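Local coordinates for protein soluble lytic murein transglycosylase (Pseudomonas aeruginosa, PDB 5OHU) that degrades bacterial peptidoglycan as a soluble lytic transglycosylase, turning over its glycan strands by both exolytic and endolytic cleavage, at residues Y454-I458 and I472-A477; M297-D301 and R313-L317; W182-K186 and Q210-V215. All blocks are in the same frame, centred on the assembly; numbering follows the deposited sequence. Where two conformers were deposited one is given.

Interaction 1 (Y454-I458 and I472-A477)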
loop_
_atom_site.group_PDB
_atom_site.type_symbol
_atom_site.label_atom_id
_atom_site.label_comp_id
_atom_site.label_asym_id
_atom_site.label_seq_id
_atom_site.Cartn_x
_atom_site.Cartn_y
_atom_site.Cartn_z
ATOM N N TYR A 454 -19.584 6.000 1.807
ATOM C CA TYR A 454 -19.352 4.866 0.926
ATOM C C TYR A 454 -17.978 4.259 1.136
ATOM O O TYR A 454 -17.858 3.035 1.251
ATOM C CB TYR A 454 -19.572 5.308 -0.523
ATOM C CG TYR A 454 -20.970 5.877 -0.688
ATOM C CD1 TYR A 454 -22.083 5.145 -0.263
ATOM C CD2 TYR A 454 -21.182 7.155 -1.214
ATOM C CE1 TYR A 454 -23.362 5.654 -0.378
ATOM C CE2 TYR A 454 -22.458 7.665 -1.333
ATOM C CZ TYR A 454 -23.540 6.911 -0.911
ATOM O OH TYR A 454 -24.811 7.407 -1.023
ATOM N N PHE A 455 -16.928 5.090 1.226
ATOM C CA PHE A 455 -15.595 4.515 1.421
ATOM C C PHE A 455 -15.430 3.875 2.793
ATOM O O PHE A 455 -14.944 2.732 2.856
ATOM C CB PHE A 455 -14.510 5.558 1.153
ATOM C CG PHE A 455 -13.117 5.026 1.320
ATOM C CD1 PHE A 455 -12.754 3.814 0.746
ATOM C CD2 PHE A 455 -12.175 5.729 2.049
ATOM C CE1 PHE A 455 -11.475 3.312 0.905
ATOM C CE2 PHE A 455 -10.897 5.240 2.208
ATOM C CZ PHE A 455 -10.542 4.029 1.637
ATOM N N PRO A 456 -15.776 4.522 3.913
ATOM C CA PRO A 456 -15.748 3.786 5.191
ATOM C C PRO A 456 -16.490 2.459 5.119
ATOM O O PRO A 456 -15.987 1.441 5.602
ATOM C CB PRO A 456 -16.405 4.769 6.171
ATOM C CG PRO A 456 -16.097 6.110 5.606
ATOM C CD PRO A 456 -16.160 5.936 4.108
ATOM N N ALA A 457 -17.677 2.448 4.509
ATOM C CA ALA A 457 -18.429 1.208 4.365
ATOM C C ALA A 457 -17.671 0.196 3.512
ATOM O O ALA A 457 -17.558 -0.980 3.887
ATOM C CB ALA A 457 -19.805 1.505 3.765
ATOM N N ILE A 458 -17.143 0.637 2.364
ATOM C CA ILE A 458 -16.347 -0.242 1.505
ATOM C C ILE A 458 -15.127 -0.761 2.258
ATOM O O ILE A 458 -14.783 -1.947 2.179
ATOM C CB ILE A 458 -15.939 0.509 0.220
ATOM C CG1 ILE A 458 -17.140 0.662 -0.729
ATOM C CG2 ILE A 458 -14.737 -0.177 -0.462
ATOM C CD1 ILE A 458 -16.958 1.740 -1.790
ATOM N N ILE A 472 -23.278 -2.214 -0.923
ATOM C CA ILE A 472 -22.248 -1.484 -0.195
ATOM C C ILE A 472 -20.981 -1.384 -1.027
ATOM O O ILE A 472 -20.364 -0.320 -1.103
ATOM C CB ILE A 472 -21.975 -2.139 1.170
ATOM C CG1 ILE A 472 -23.196 -2.007 2.084
ATOM C CG2 ILE A 472 -20.756 -1.493 1.826
ATOM C CD1 ILE A 472 -22.896 -2.342 3.523
ATOM N N ARG A 473 -20.581 -2.475 -1.681
ATOM C CA ARG A 473 -19.314 -2.457 -2.399
ATOM C C ARG A 473 -19.362 -1.591 -3.650
ATOM O O ARG A 473 -18.302 -1.190 -4.146
ATOM C CB ARG A 473 -18.886 -3.882 -2.767
ATOM C CG ARG A 473 -18.368 -4.718 -1.581
ATOM C CD ARG A 473 -17.851 -6.087 -2.039
ATOM N NE ARG A 473 -16.696 -5.959 -2.930
ATOM C CZ ARG A 473 -16.470 -6.741 -3.979
ATOM N NH1 ARG A 473 -17.328 -7.705 -4.277
ATOM N NH2 ARG A 473 -15.392 -6.545 -4.741
ATOM N N PHE A 474 -20.551 -1.283 -4.171
ATOM C CA PHE A 474 -20.687 -0.576 -5.445
ATOM C C PHE A 474 -21.767 0.500 -5.343
ATOM O O PHE A 474 -22.882 0.355 -5.846
ATOM C CB PHE A 474 -20.936 -1.579 -6.574
ATOM C CG PHE A 474 -19.791 -2.527 -6.734
ATOM C CD1 PHE A 474 -18.589 -2.067 -7.248
ATOM C CD2 PHE A 474 -19.859 -3.828 -6.260
ATOM C CE1 PHE A 474 -17.488 -2.899 -7.352
ATOM C CE2 PHE A 474 -18.750 -4.679 -6.366
ATOM C CZ PHE A 474 -17.565 -4.206 -6.904
ATOM N N PRO A 475 -21.433 1.619 -4.711
ATOM C CA PRO A 475 -22.406 2.707 -4.588
ATOM C C PRO A 475 -22.777 3.303 -5.940
ATOM O O PRO A 475 -22.022 3.234 -6.918
ATOM C CB PRO A 475 -21.677 3.739 -3.715
ATOM C CG PRO A 475 -20.247 3.304 -3.665
ATOM C CD PRO A 475 -20.227 1.842 -3.899
ATOM N N MET A 476 -23.960 3.938 -5.971
ATOM C CA MET A 476 -24.517 4.519 -7.191
ATOM C C MET A 476 -24.752 6.017 -7.068
ATOM O O MET A 476 -25.615 6.556 -7.767
ATOM C CB MET A 476 -25.829 3.828 -7.556
ATOM C CG MET A 476 -25.701 2.341 -7.806
ATOM S SD MET A 476 -25.060 2.027 -9.456
ATOM C CE MET A 476 -26.446 2.527 -10.469
ATOM N N ALA A 477 -24.035 6.698 -6.178
ATOM C CA ALA A 477 -24.262 8.127 -5.993
ATOM C C ALA A 477 -23.923 8.899 -7.266
ATOM O O ALA A 477 -22.994 8.551 -7.996
ATOM C CB ALA A 477 -23.430 8.656 -4.824
HETATM O O HOH W 1 -20.513 1.905 0.229
#
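The carbonyl O of Tyr454 takes two donors. One is Ile458 N, 2.7 Å from Tyr454 O, the regular helical bond. The other is a water, which also gives a hydrogen to Ile472 O, 2.6 Å from the water. The water therefore joins two carbonyls that could not bond to each other.

The rest of the contact is apolar. Pro475 lies over one face of the Tyr454 ring. Pro475 CB sits 3.7 Å above the ring plane, displaced toward the rim, and makes a CH-pi contact 23° off the ring normal. The two side chains run past each other in opposite directions. Tyr454 CG is anti to the carbonyl carbon (chi1 -57°), which swings the ring against Pro475. Tyr454 CB, whose place is set by the backbone, also touches the proline ring. Tyr454 CE2 meets Ala477 CB at 3.8 Å. A phosphate ion, probably from the crystallisation liquor, comes to about 3 Å (nearest atoms) of the Tyr454 side chain.

On the next turn, Ile458 crosses Pro475 at about a right angle, with Ile458 CD1 3.9 Å from Pro475 CD. Ile458 CG1 rests 3.4 Å from Ile472 O. Ala457 CB touches Ile472 CG2 at 3.7 Å.

Arg501 of helix 493-504 hydrogen-bonds to Arg473 O, and Tyr621 OH is hydrogen-bonded to Pro475 O.

The chemistry implies a junction held mainly by hydrophobic packing. The start of helix 454-463 is fitted to the segment that leaves helix 470-473, and one water bridges their carbonyls.

Interaction 2 (M297-D301 and R313-L317)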
loop_
_atom_site.group_PDB
_atom_site.type_symbol
_atom_site.label_atom_id
_atom_site.label_comp_id
_atom_site.label_asym_id
_atom_site.label_seq_id
_atom_site.Cartn_x
_atom_site.Cartn_y
_atom_site.Cartn_z
ATOM N N MET A 297 17.006 -16.775 -13.490
ATOM C CA MET A 297 16.052 -16.987 -12.405
ATOM C C MET A 297 15.944 -18.466 -12.067
ATOM O O MET A 297 15.823 -18.835 -10.901
ATOM C CB MET A 297 14.678 -16.423 -12.789
ATOM C CG MET A 297 14.601 -14.905 -12.978
ATOM S SD MET A 297 12.939 -14.285 -13.395
ATOM C CE MET A 297 12.618 -15.203 -14.886
ATOM N N THR A 298 15.989 -19.325 -13.084
ATOM C CA THR A 298 15.897 -20.764 -12.872
ATOM C C THR A 298 17.087 -21.280 -12.070
ATOM O O THR A 298 16.935 -22.146 -11.199
ATOM C CB THR A 298 15.805 -21.462 -14.232
ATOM O OG1 THR A 298 14.641 -20.996 -14.923
ATOM C CG2 THR A 298 15.731 -22.978 -14.084
ATOM N N GLN A 299 18.277 -20.756 -12.346
ATOM C CA GLN A 299 19.472 -21.194 -11.642
ATOM C C GLN A 299 19.533 -20.649 -10.215
ATOM O O GLN A 299 20.048 -21.327 -9.316
ATOM C CB GLN A 299 20.705 -20.759 -12.435
ATOM C CG GLN A 299 22.037 -21.034 -11.768
ATOM C CD GLN A 299 22.419 -22.496 -11.834
ATOM O OE1 GLN A 299 21.857 -23.260 -12.621
ATOM N NE2 GLN A 299 23.378 -22.895 -11.011
ATOM N N TYR A 300 19.022 -19.445 -9.966
ATOM C CA TYR A 300 19.193 -18.857 -8.650
ATOM C C TYR A 300 17.958 -18.967 -7.766
ATOM O O TYR A 300 18.013 -18.554 -6.606
ATOM C CB TYR A 300 19.674 -17.407 -8.783
ATOM C CG TYR A 300 21.154 -17.409 -9.128
ATOM C CD1 TYR A 300 22.109 -17.539 -8.134
ATOM C CD2 TYR A 300 21.590 -17.374 -10.452
ATOM C CE1 TYR A 300 23.461 -17.592 -8.439
ATOM C CE2 TYR A 300 22.948 -17.427 -10.767
ATOM C CZ TYR A 300 23.875 -17.535 -9.751
ATOM O OH TYR A 300 25.223 -17.590 -10.029
ATOM N N ASP A 301 16.864 -19.552 -8.260
ATOM C CA ASP A 301 15.778 -19.935 -7.367
ATOM C C ASP A 301 15.196 -21.273 -7.818
ATOM O O ASP A 301 14.002 -21.370 -8.138
ATOM C CB ASP A 301 14.718 -18.833 -7.313
ATOM C CG ASP A 301 13.753 -18.994 -6.139
ATOM O OD1 ASP A 301 14.087 -19.729 -5.186
ATOM O OD2 ASP A 301 12.678 -18.347 -6.145
ATOM N N ARG A 313 8.817 -15.266 -13.377
ATOM C CA ARG A 313 9.239 -16.368 -14.232
ATOM C C ARG A 313 8.060 -16.916 -15.028
ATOM O O ARG A 313 8.157 -17.145 -16.240
ATOM C CB ARG A 313 9.876 -17.469 -13.378
ATOM C CG ARG A 313 10.806 -18.373 -14.156
ATOM C CD ARG A 313 11.129 -19.690 -13.443
ATOM N NE ARG A 313 11.788 -19.487 -12.164
ATOM C CZ ARG A 313 12.255 -20.474 -11.403
ATOM N NH1 ARG A 313 12.843 -20.186 -10.252
ATOM N NH2 ARG A 313 12.149 -21.736 -11.797
ATOM N N THR A 314 6.907 -17.105 -14.362
ATOM C CA THR A 314 5.725 -17.610 -15.069
ATOM C C THR A 314 5.153 -16.562 -16.017
ATOM O O THR A 314 4.773 -16.884 -17.151
ATOM C CB THR A 314 4.634 -18.068 -14.091
ATOM O OG1 THR A 314 5.208 -18.842 -13.022
ATOM C CG2 THR A 314 3.604 -18.943 -14.828
ATOM N N ARG A 315 5.092 -15.301 -15.574
ATOM C CA ARG A 315 4.601 -14.229 -16.436
ATOM C C ARG A 315 5.440 -14.119 -17.703
ATOM O O ARG A 315 4.905 -13.969 -18.809
ATOM C CB ARG A 315 4.603 -12.901 -15.673
ATOM C CG ARG A 315 3.441 -12.770 -14.694
ATOM C CD ARG A 315 3.549 -11.561 -13.759
ATOM N NE ARG A 315 2.342 -11.517 -12.945
ATOM C CZ ARG A 315 2.280 -11.156 -11.671
ATOM N NH1 ARG A 315 3.371 -10.766 -11.026
ATOM N NH2 ARG A 315 1.113 -11.185 -11.043
ATOM N N LEU A 316 6.760 -14.214 -17.557
ATOM C CA LEU A 316 7.642 -14.084 -18.701
ATOM C C LEU A 316 7.417 -15.225 -19.687
ATOM O O LEU A 316 7.367 -15.003 -20.900
ATOM C CB LEU A 316 9.095 -14.036 -18.223
ATOM C CG LEU A 316 10.213 -13.940 -19.269
ATOM C CD1 LEU A 316 9.982 -12.779 -20.225
ATOM C CD2 LEU A 316 11.558 -13.772 -18.594
ATOM N N LEU A 317 7.246 -16.451 -19.184
ATOM C CA LEU A 317 6.939 -17.562 -20.080
ATOM C C LEU A 317 5.644 -17.302 -20.836
ATOM O O LEU A 317 5.538 -17.610 -22.025
ATOM C CB LEU A 317 6.858 -18.874 -19.291
ATOM C CG LEU A 317 8.206 -19.366 -18.751
ATOM C CD1 LEU A 317 8.017 -20.420 -17.669
ATOM C CD2 LEU A 317 9.061 -19.909 -19.918
#
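Arg313 and Met297 lie alongside each other and point in opposite directions. Arg313 reaches toward the end of helix 293-300, while Met297 reaches back toward helix 307-319. The Met297 chain bends at its last torsion (chi3 -58°), which sets its methyl, Met297 CE, 3.6 Å from Arg313 CA. Met297 CE also lies 3.7 Å from Arg313 CG, in the aliphatic part of that side chain. Met297 CE is 4.1 Å from Leu316 CD2, so one methyl touches two residues about one turn apart on the facing helix.

Thr298 crosses Arg313 at about a right angle. Thr298 CA lies 3.9 Å above the guanidinium plane of Arg313, over the centre of the group. Thr298 OG1 is turned to Leu294 O of its own helix.

The guanidinium uses its edge for the polar bond. Arg313 NH1 donates to Asp301 O at 2.7 Å. The acceptor lies almost exactly in the guanidinium plane, but NH1 stands 48° out of the carbonyl plane, and the angle at hydrogen is 147°. Arg313 was modelled in two conformers, so this bond describes one of them. In that conformer NE is buried and has no partner in the model.

At 4.5 Å, Asp301 OD2 and Arg313 NH1 are too far apart for a salt bridge, but the carboxylate probably still favours the positive charge. Its own bonds go to the backbone N of Arg305 and Asp306. Leu329 of helix 323-330 also packs on Arg313.

Asp301, the first residue to leave its helix, is thus held both by the turn and by an arginine of the next helix. Such packing joins consecutive helices, 293-300 and 307-319, as expected in the helical superhelix of Slt70-like proteins.

Interaction 3 (W182-K186 and Q210-V215). With PO4 (phosphate ion), chain B.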
loop_
_atom_site.group_PDB
_atom_site.type_symbol
_atom_site.label_atom_id
_atom_site.label_comp_id
_atom_site.label_asym_id
_atom_site.label_seq_id
_atom_site.Cartn_x
_atom_site.Cartn_y
_atom_site.Cartn_z
ATOM N N TRP A 182 29.946 -0.763 9.072
ATOM C CA TRP A 182 29.883 -1.100 7.656
ATOM C C TRP A 182 28.487 -1.559 7.241
ATOM O O TRP A 182 27.942 -1.072 6.245
ATOM C CB TRP A 182 30.928 -2.169 7.336
ATOM C CG TRP A 182 30.960 -2.555 5.879
ATOM C CD1 TRP A 182 30.386 -3.655 5.320
ATOM C CD2 TRP A 182 31.582 -1.834 4.806
ATOM N NE1 TRP A 182 30.621 -3.673 3.961
ATOM C CE2 TRP A 182 31.356 -2.570 3.621
ATOM C CE3 TRP A 182 32.317 -0.649 4.734
ATOM C CZ2 TRP A 182 31.840 -2.153 2.372
ATOM C CZ3 TRP A 182 32.794 -0.232 3.494
ATOM C CH2 TRP A 182 32.557 -0.984 2.331
ATOM N N LYS A 183 27.887 -2.494 7.993
ATOM C CA LYS A 183 26.530 -2.927 7.671
ATOM C C LYS A 183 25.577 -1.750 7.578
ATOM O O LYS A 183 24.736 -1.687 6.672
ATOM C CB LYS A 183 25.967 -3.873 8.725
ATOM C CG LYS A 183 26.178 -5.351 8.613
ATOM C CD LYS A 183 27.416 -5.746 9.297
ATOM C CE LYS A 183 27.461 -7.250 9.512
ATOM N NZ LYS A 183 26.988 -7.937 8.264
ATOM N N ARG A 184 25.644 -0.834 8.542
ATOM C CA ARG A 184 24.684 0.256 8.515
ATOM C C ARG A 184 24.969 1.191 7.349
ATOM O O ARG A 184 24.044 1.721 6.725
ATOM C CB ARG A 184 24.689 1.022 9.840
ATOM C CG ARG A 184 23.480 1.944 9.939
ATOM C CD ARG A 184 23.555 2.899 11.101
ATOM N NE ARG A 184 22.366 3.727 11.137
ATOM C CZ ARG A 184 22.178 4.756 11.962
ATOM N NH1 ARG A 184 23.109 5.100 12.845
ATOM N NH2 ARG A 184 21.051 5.439 11.899
ATOM N N LEU A 185 26.246 1.409 7.049
ATOM C CA LEU A 185 26.616 2.171 5.863
ATOM C C LEU A 185 25.936 1.603 4.626
ATOM O O LEU A 185 25.329 2.339 3.844
ATOM C CB LEU A 185 28.137 2.164 5.727
ATOM C CG LEU A 185 28.913 2.755 4.546
ATOM C CD1 LEU A 185 28.217 3.898 3.896
ATOM C CD2 LEU A 185 30.268 3.219 5.081
ATOM N N LYS A 186 25.990 0.284 4.461
ATOM C CA LYS A 186 25.365 -0.352 3.310
ATOM C C LYS A 186 23.863 -0.066 3.280
ATOM O O LYS A 186 23.309 0.323 2.238
ATOM C CB LYS A 186 25.666 -1.848 3.367
ATOM C CG LYS A 186 25.256 -2.665 2.166
ATOM C CD LYS A 186 25.784 -4.099 2.294
ATOM C CE LYS A 186 24.804 -5.115 1.722
ATOM N NZ LYS A 186 25.358 -6.498 1.728
ATOM N N GLN A 210 36.945 2.157 0.972
ATOM C CA GLN A 210 35.843 1.408 0.396
ATOM C C GLN A 210 34.498 2.015 0.773
ATOM O O GLN A 210 33.548 1.942 -0.013
ATOM C CB GLN A 210 35.910 -0.053 0.839
ATOM C CG GLN A 210 37.103 -0.813 0.313
ATOM C CD GLN A 210 38.251 -0.835 1.302
ATOM O OE1 GLN A 210 38.490 0.139 2.022
ATOM N NE2 GLN A 210 38.962 -1.961 1.355
ATOM N N GLY A 211 34.403 2.624 1.958
ATOM C CA GLY A 211 33.150 3.236 2.375
ATOM C C GLY A 211 32.787 4.431 1.517
ATOM O O GLY A 211 31.638 4.597 1.108
ATOM N N ALA A 212 33.771 5.268 1.213
ATOM C CA ALA A 212 33.538 6.356 0.275
ATOM C C ALA A 212 33.189 5.811 -1.104
ATOM O O ALA A 212 32.361 6.382 -1.825
ATOM C CB ALA A 212 34.779 7.252 0.211
ATOM N N LEU A 213 33.805 4.691 -1.472
ATOM C CA LEU A 213 33.516 4.064 -2.751
ATOM C C LEU A 213 32.095 3.548 -2.779
ATOM O O LEU A 213 31.406 3.638 -3.807
ATOM C CB LEU A 213 34.508 2.928 -2.991
ATOM C CG LEU A 213 34.945 2.617 -4.408
ATOM C CD1 LEU A 213 35.267 3.931 -5.141
ATOM C CD2 LEU A 213 36.181 1.701 -4.352
ATOM N N MET A 214 31.637 2.990 -1.658
ATOM C CA MET A 214 30.253 2.550 -1.589
ATOM C C MET A 214 29.303 3.708 -1.865
ATOM O O MET A 214 28.368 3.573 -2.661
ATOM C CB MET A 214 29.960 1.918 -0.231
ATOM C CG MET A 214 28.510 1.491 -0.077
ATOM S SD MET A 214 28.308 0.272 1.230
ATOM C CE MET A 214 28.886 -1.208 0.403
ATOM N N VAL A 215 29.543 4.861 -1.237
ATOM C CA VAL A 215 28.641 5.995 -1.429
ATOM C C VAL A 215 28.657 6.451 -2.887
ATOM O O VAL A 215 27.607 6.670 -3.497
ATOM C CB VAL A 215 28.997 7.142 -0.461
ATOM C CG1 VAL A 215 28.118 8.377 -0.746
ATOM C CG2 VAL A 215 28.853 6.682 1.007
HETATM P P PO4 B . 21.793 8.299 14.423
HETATM O O1 PO4 B . 22.208 9.690 14.025
HETATM O O2 PO4 B . 20.753 7.791 13.460
HETATM O O3 PO4 B . 23.013 7.409 14.428
HETATM O O4 PO4 B . 21.200 8.319 15.811
#
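Trp182 and Met214 meet between two nearly parallel helices, as in an alpha-helical solenoid. Helix 194-201 lies between them in sequence. The local axes are 10.7 Å apart and 14° from parallel.

The tight part centres on the indole. Trp182 turns its edge to the backbone of the other helix, and Trp182 CZ3 lies 3.6 Å from Gly211 N. Gly211 has no side chain, which leaves room for Leu185 CD2 close to its CA. Met214 gives a Met-aromatic contact: its SD stands 4.7 Å from the centroid of the six-membered ring of Trp182, above the face. Met214 SD is also 3.7 Å from Lys186 CA. Met214 was modelled in two conformers, and these contacts belong to one.

Leu185 packs less closely, with Leu185 CD1 4.1 Å from Val215 CG2. At the partly exposed margin, Gln210 keeps only its CB near Trp182, and its amide leads away. Lys186 also turns its end away. Its NZ pairs with Asp239 of helix 235-251 and with a phosphate ion, while the second carboxylate oxygen of Asp239 receives Trp182 NE1.

Arg184 takes no part in the contact between these two segments. Its chain, extended from CG to NE, reaches a different phosphate, probably from the crystallisation liquor. Two almost straight bonds hold the ion at the guanidinium edge: Arg184 NH1 to phosphate O3 at 168°, and Arg184 NH2 to phosphate O2 at 2.8 Å and 171°.

How the interactions relate
The three contacts follow one another along the chain, interaction 3 first, then interaction 2, then interaction 1. None touches another. Interactions 2 and 3 are the nearest pair, with centres about 31 Å apart and nearest atoms about 15 Å apart. Interactions 1 and 3 lie on opposite sides of the chain's centre, about 50 Å between centres. Interactions 1 and 2 are about 40 Å apart between centres, nearest atoms about 18 Å. All three join neighbouring parts of a largely helical chain. Arg501 bonds to interaction 1, and Glu600 of helix 595-600 forms a salt bridge with Arg315 of segment 313-317, so both contacts touch the C-terminal part of the chain. Bound phosphates lie beside interactions 1 and 3.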